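Local atomic coordinates of multicopper oxidase (Aquifex aeolicus, PDB entry 6TTD), a protein that probably couples one-electron oxidation of metal ions or, in this laboratory-evolved variant, laccase-type substrates to the reduction of dioxygen to water at a cluster of copper ions. Residues I116-G121 and H454-Q459; Y505-H510 and M519-R524. One frame throughout, in Å; residues are numbered along the deposited sequence.

Contact 1 (I116-G121 and H454-Q459); sequences IIHWHG and HIHGFQ. With CU (copper (II) ion), chain E; CU (copper (II) ion), chain F; CU (copper (II) ion), chain D.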
# COMPACT_ATOMS: atom_id res chain seq x y z
N ILE A 116 -16.14 -0.75 -5.47
CA ILE A 116 -15.76 -2.15 -5.29
C ILE A 116 -14.50 -2.11 -4.43
O ILE A 116 -13.72 -1.14 -4.55
CB ILE A 116 -15.48 -2.85 -6.65
CG1 ILE A 116 -15.30 -4.36 -6.50
CG2 ILE A 116 -14.25 -2.23 -7.38
CD1 ILE A 116 -16.58 -5.04 -6.24
N ILE A 117 -14.29 -3.11 -3.55
CA ILE A 117 -13.05 -3.17 -2.77
C ILE A 117 -12.01 -3.98 -3.52
O ILE A 117 -12.31 -5.09 -3.99
CB ILE A 117 -13.25 -3.81 -1.38
CG1 ILE A 117 -14.55 -3.32 -0.70
CG2 ILE A 117 -11.99 -3.50 -0.57
CD1 ILE A 117 -14.80 -3.92 0.64
N HIS A 118 -10.76 -3.52 -3.51
CA HIS A 118 -9.62 -4.29 -4.01
C HIS A 118 -8.71 -4.66 -2.83
O HIS A 118 -8.48 -3.85 -1.92
CB HIS A 118 -8.86 -3.44 -5.06
CG HIS A 118 -7.47 -3.93 -5.37
ND1 HIS A 118 -7.21 -5.15 -5.95
CD2 HIS A 118 -6.26 -3.32 -5.23
CE1 HIS A 118 -5.90 -5.28 -6.12
NE2 HIS A 118 -5.31 -4.18 -5.69
N TRP A 119 -8.22 -5.91 -2.82
CA TRP A 119 -7.33 -6.40 -1.77
C TRP A 119 -5.93 -6.22 -2.34
O TRP A 119 -5.40 -7.08 -3.05
CB TRP A 119 -7.63 -7.84 -1.39
CG TRP A 119 -9.10 -8.14 -1.52
CD1 TRP A 119 -9.72 -8.83 -2.54
CD2 TRP A 119 -10.16 -7.69 -0.63
NE1 TRP A 119 -11.11 -8.85 -2.32
CE2 TRP A 119 -11.39 -8.16 -1.17
CE3 TRP A 119 -10.19 -6.96 0.57
CZ2 TRP A 119 -12.60 -7.92 -0.55
CZ3 TRP A 119 -11.44 -6.74 1.19
CH2 TRP A 119 -12.61 -7.21 0.63
N HIS A 120 -5.33 -5.08 -2.08
CA HIS A 120 -4.08 -4.75 -2.75
C HIS A 120 -2.95 -5.65 -2.22
O HIS A 120 -2.66 -5.66 -1.02
CB HIS A 120 -3.79 -3.24 -2.59
CG HIS A 120 -2.45 -2.80 -3.12
ND1 HIS A 120 -2.26 -1.53 -3.64
CD2 HIS A 120 -1.24 -3.41 -3.16
CE1 HIS A 120 -0.98 -1.39 -3.99
NE2 HIS A 120 -0.35 -2.51 -3.72
N GLY A 121 -2.33 -6.44 -3.12
CA GLY A 121 -1.28 -7.39 -2.78
C GLY A 121 -1.73 -8.84 -2.84
O GLY A 121 -0.88 -9.71 -2.92
N HIS A 454 2.31 -0.46 -10.18
CA HIS A 454 1.75 -1.58 -9.42
C HIS A 454 1.12 -2.55 -10.42
O HIS A 454 0.53 -2.11 -11.42
CB HIS A 454 0.73 -0.99 -8.43
CG HIS A 454 -0.13 -2.02 -7.78
ND1 HIS A 454 0.41 -3.08 -7.07
CD2 HIS A 454 -1.49 -2.14 -7.71
CE1 HIS A 454 -0.59 -3.80 -6.58
NE2 HIS A 454 -1.75 -3.27 -6.98
N ILE A 455 1.26 -3.86 -10.18
CA ILE A 455 0.48 -4.86 -10.91
C ILE A 455 -0.38 -5.61 -9.92
O ILE A 455 0.04 -5.88 -8.79
CB ILE A 455 1.33 -5.85 -11.73
CG1 ILE A 455 2.28 -6.67 -10.81
CG2 ILE A 455 2.13 -5.12 -12.82
CD1 ILE A 455 3.12 -7.79 -11.56
N HIS A 456 -1.62 -5.90 -10.33
CA HIS A 456 -2.44 -6.85 -9.60
C HIS A 456 -1.96 -8.27 -9.92
O HIS A 456 -1.25 -8.52 -10.92
CB HIS A 456 -3.92 -6.70 -10.02
CG HIS A 456 -4.54 -5.39 -9.65
ND1 HIS A 456 -5.90 -5.26 -9.37
CD2 HIS A 456 -4.01 -4.15 -9.52
CE1 HIS A 456 -6.16 -3.98 -9.10
NE2 HIS A 456 -5.03 -3.29 -9.19
N GLY A 457 -2.39 -9.23 -9.08
CA GLY A 457 -2.29 -10.64 -9.38
C GLY A 457 -1.07 -11.34 -8.86
O GLY A 457 -1.16 -12.50 -8.45
N PHE A 458 0.10 -10.67 -8.89
CA PHE A 458 1.38 -11.28 -8.52
C PHE A 458 2.24 -10.26 -7.81
O PHE A 458 2.15 -9.05 -8.11
CB PHE A 458 2.15 -11.79 -9.77
CG PHE A 458 1.32 -12.66 -10.67
CD1 PHE A 458 1.15 -14.03 -10.37
CD2 PHE A 458 0.65 -12.11 -11.78
CE1 PHE A 458 0.33 -14.84 -11.18
CE2 PHE A 458 -0.17 -12.94 -12.61
CZ PHE A 458 -0.33 -14.28 -12.30
N GLN A 459 3.14 -10.74 -6.92
CA GLN A 459 4.29 -9.93 -6.52
C GLN A 459 5.39 -10.07 -7.57
O GLN A 459 5.27 -10.88 -8.50
CB GLN A 459 4.81 -10.33 -5.13
CG GLN A 459 3.82 -9.98 -4.02
CD GLN A 459 2.71 -10.99 -3.89
OE1 GLN A 459 2.85 -12.13 -4.31
NE2 GLN A 459 1.61 -10.60 -3.28
CU CU E . -3.53 -3.60 -6.35
CU CU F . -3.68 -0.11 -4.01
CU CU D . -5.11 -1.40 -8.57
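His118 meets both His454 and His456, each with its own geometry. Its NE2 binds one copper at 2.0 Å, and His454 NE2 binds the same ion at 1.9 Å, so a single metal bridges the segments. His118 NE2 lies at the edge of the His454 ring, near its plane. The His118 ring forms an offset stack with that of His456, the planes 15° apart, with His118 CE1 resting 3.3 Å from His456 ND1. His456 turns its NE2 to a second copper, and Asp129 ties the pair together by accepting from His118 ND1 through its backbone oxygen and from His456 ND1 through its carboxylate.

Two residues on, His120 repeats the stack with His454: the centroids are 3.8 Å apart and the planes 18° apart. With CG anti to the backbone N, chi1 174° carries the ring end across, where His454 CE1 lies over one face; ND1 binds a third copper. Asp479 mirrors Asp129: its carboxylate is hydrogen-bonded to His120 NE2 and its backbone O to His454 ND1. Gly121 O comes 2.7 Å from Gln459 NE2, but the angle is too poor for a hydrogen bond; Asp151 is that amide's partner.

These are two of the four His-X-His motifs that build the trinuclear oxygen-reducing centre of multicopper oxidases, here between the first and last cupredoxin domains; His159, His161, His508 and His510 supply the rest.

Contact 2 (Y505-H510 and M519-R524); sequences YLLHCH and MMVNYR. With CU (copper (II) ion), chain D; CU (copper (II) ion), chain C; CU (copper (II) ion), chain F.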
# COMPACT_ATOMS: atom_id res chain seq x y z
N TYR A 505 -5.78 -9.01 -15.10
CA TYR A 505 -5.19 -8.25 -14.00
C TYR A 505 -4.80 -6.85 -14.47
O TYR A 505 -4.36 -6.66 -15.60
CB TYR A 505 -3.95 -9.00 -13.50
CG TYR A 505 -4.23 -10.26 -12.73
CD1 TYR A 505 -5.19 -10.29 -11.71
CD2 TYR A 505 -3.50 -11.42 -12.98
CE1 TYR A 505 -5.44 -11.42 -10.95
CE2 TYR A 505 -3.75 -12.61 -12.23
CZ TYR A 505 -4.71 -12.59 -11.19
OH TYR A 505 -4.95 -13.71 -10.41
N LEU A 506 -4.90 -5.88 -13.57
CA LEU A 506 -4.52 -4.51 -13.92
C LEU A 506 -3.01 -4.30 -13.79
O LEU A 506 -2.33 -4.92 -12.98
CB LEU A 506 -5.22 -3.52 -12.98
CG LEU A 506 -6.73 -3.60 -13.09
CD1 LEU A 506 -7.28 -2.68 -12.08
CD2 LEU A 506 -7.08 -3.08 -14.49
N LEU A 507 -2.50 -3.37 -14.59
CA LEU A 507 -1.17 -2.82 -14.39
C LEU A 507 -1.37 -1.31 -14.42
O LEU A 507 -1.97 -0.80 -15.37
CB LEU A 507 -0.23 -3.28 -15.50
CG LEU A 507 1.17 -2.68 -15.49
CD1 LEU A 507 2.16 -3.55 -16.22
CD2 LEU A 507 1.17 -1.29 -16.11
N HIS A 508 -0.95 -0.59 -13.37
CA HIS A 508 -1.27 0.84 -13.38
C HIS A 508 -0.39 1.60 -12.40
O HIS A 508 0.32 1.04 -11.56
CB HIS A 508 -2.74 1.08 -13.02
CG HIS A 508 -3.11 0.71 -11.60
ND1 HIS A 508 -2.95 1.58 -10.52
CD2 HIS A 508 -3.70 -0.40 -11.10
CE1 HIS A 508 -3.40 0.98 -9.42
NE2 HIS A 508 -3.88 -0.21 -9.74
N CYS A 509 -0.43 2.92 -12.55
CA CYS A 509 0.24 3.81 -11.62
C CYS A 509 -0.57 3.92 -10.33
O CYS A 509 -1.82 3.96 -10.35
CB CYS A 509 0.44 5.19 -12.26
SG CYS A 509 1.27 6.30 -11.19
N HIS A 510 0.14 3.97 -9.19
CA HIS A 510 -0.57 4.10 -7.93
C HIS A 510 -0.59 5.53 -7.39
O HIS A 510 -0.97 5.75 -6.24
CB HIS A 510 0.02 3.15 -6.89
CG HIS A 510 -1.00 2.68 -5.90
ND1 HIS A 510 -1.48 3.49 -4.90
CD2 HIS A 510 -1.63 1.48 -5.76
CE1 HIS A 510 -2.35 2.80 -4.16
NE2 HIS A 510 -2.45 1.58 -4.66
N MET A 519 -4.22 6.15 -16.30
CA MET A 519 -2.89 5.55 -16.42
C MET A 519 -2.93 4.09 -15.94
O MET A 519 -2.38 3.71 -14.91
CB MET A 519 -1.89 6.39 -15.65
CG MET A 519 -0.47 6.03 -16.01
SD MET A 519 0.74 7.11 -15.29
CE MET A 519 2.21 6.34 -16.02
N MET A 520 -3.56 3.23 -16.74
CA MET A 520 -3.95 1.90 -16.30
C MET A 520 -4.28 1.08 -17.54
O MET A 520 -4.84 1.63 -18.48
CB MET A 520 -5.18 1.98 -15.39
CG MET A 520 -5.80 0.67 -15.05
SD MET A 520 -7.14 0.81 -13.77
CE MET A 520 -8.24 2.02 -14.52
N VAL A 521 -3.93 -0.22 -17.52
CA VAL A 521 -4.25 -1.16 -18.59
C VAL A 521 -4.60 -2.48 -17.91
O VAL A 521 -4.31 -2.68 -16.73
CB VAL A 521 -3.10 -1.41 -19.59
CG1 VAL A 521 -2.74 -0.15 -20.34
CG2 VAL A 521 -1.89 -2.02 -18.86
N ASN A 522 -5.23 -3.38 -18.69
CA ASN A 522 -5.33 -4.79 -18.35
C ASN A 522 -4.16 -5.55 -18.94
O ASN A 522 -3.64 -5.18 -20.00
CB ASN A 522 -6.59 -5.44 -18.94
CG ASN A 522 -7.90 -4.86 -18.41
OD1 ASN A 522 -8.13 -4.75 -17.22
ND2 ASN A 522 -8.80 -4.56 -19.34
N TYR A 523 -3.80 -6.65 -18.29
CA TYR A 523 -3.01 -7.67 -18.97
C TYR A 523 -3.65 -9.01 -18.67
O TYR A 523 -4.47 -9.10 -17.76
CB TYR A 523 -1.51 -7.65 -18.58
CG TYR A 523 -1.19 -8.08 -17.18
CD1 TYR A 523 -0.73 -9.37 -16.94
CD2 TYR A 523 -1.30 -7.19 -16.09
CE1 TYR A 523 -0.43 -9.80 -15.62
CE2 TYR A 523 -0.99 -7.60 -14.80
CZ TYR A 523 -0.54 -8.92 -14.58
OH TYR A 523 -0.22 -9.37 -13.33
N ARG A 524 -3.30 -10.04 -19.43
CA ARG A 524 -3.95 -11.33 -19.30
C ARG A 524 -2.97 -12.48 -19.04
O ARG A 524 -1.91 -12.58 -19.69
CB ARG A 524 -4.78 -11.63 -20.57
CG ARG A 524 -5.39 -12.98 -20.60
CD ARG A 524 -6.38 -13.04 -21.78
NE ARG A 524 -6.87 -14.40 -21.99
CZ ARG A 524 -8.10 -14.70 -22.39
NH1 ARG A 524 -9.04 -13.74 -22.62
NH2 ARG A 524 -8.41 -15.97 -22.56
CU CU D . -5.11 -1.40 -8.57
CU CU C . 1.74 8.09 -12.33
CU CU F . -3.68 -0.11 -4.01
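Tyr505 and Tyr523 form an antiparallel hydrogen-bonded pair in which both backbone groups are satisfied: Tyr505 N gives to Tyr523 O at 3.0 Å, and Tyr523 N to Tyr505 O at 2.7 Å. Leu507 and Val521 repeat the exchange, Leu507 N to Val521 O spanning 2.9 Å. The last bond, Cys509 N to Met519 O, is longer at 3.2 Å but straight (165°).

Between these pairs, Leu506 faces Asn522 and His508 faces Met520 without mutual backbone bonds; Leu506 and His508 turn their backbone bonding to His456 and His454. His508 ND1 donates to Cys509 O at 2.6 Å, the acceptor lying in the ring plane although the donor stands 65° out of the carbonyl plane. This fixes the ring's rotation while NE2 binds copper. Cys509 SG binds the type 1 copper together with His451 and His514; Met519 SD, packed on Cys509 CB at 3.6 Å, stands 3.3 Å from that copper at the axial position typical of such sites, too long for a normal bond.

With CG between its backbone N and carbonyl carbon, chi1 69° lays the Tyr523 ring against Tyr505, with Tyr505 CB over one face, 3.5 Å from Tyr523 CE2, and Leu506 O near the plane at the edge. Tyr523 OH is hydrogen-bonded to His456 O, and Tyr505 OH to Ala124 O. Replacing Tyr523 by an alanine is likely to leave His456 O without this hydroxyl and to open a gap beside Tyr505 CB.

Asn522 OD1 is hydrogen-bonded to His131. Strand 503-509 lies between strands 520-525 and 451-455; strand 432-433 flanks 520-525 on its other side, where Asn522 and Arg524 bond through the backbone to Leu430 and Phe431. Helix 512-516 occupies the connection, touching Met519 through His514 and Met520 through His515.

Both contacts are buried; contact 1 is centred about 10 Å from the centre of the chain and contact 2 about 16 Å. Contact 1 joins two separate sheets almost wholly through imidazoles and copper, burying 256 Å². Contact 2 lies within one sheet, where backbone bonding and apolar packing bury 560 Å². They share that sheet, since strands 451-455 and 503-509 are neighbours in it, with His454 N 2.8 Å from His508 O in a probable hydrogen bond. Two coppers are also common: one takes His456 and His508, the other His120 and His510. Cys509, between His508 and His510, ties the trinuclear ligands in sequence to the separate type 1 copper.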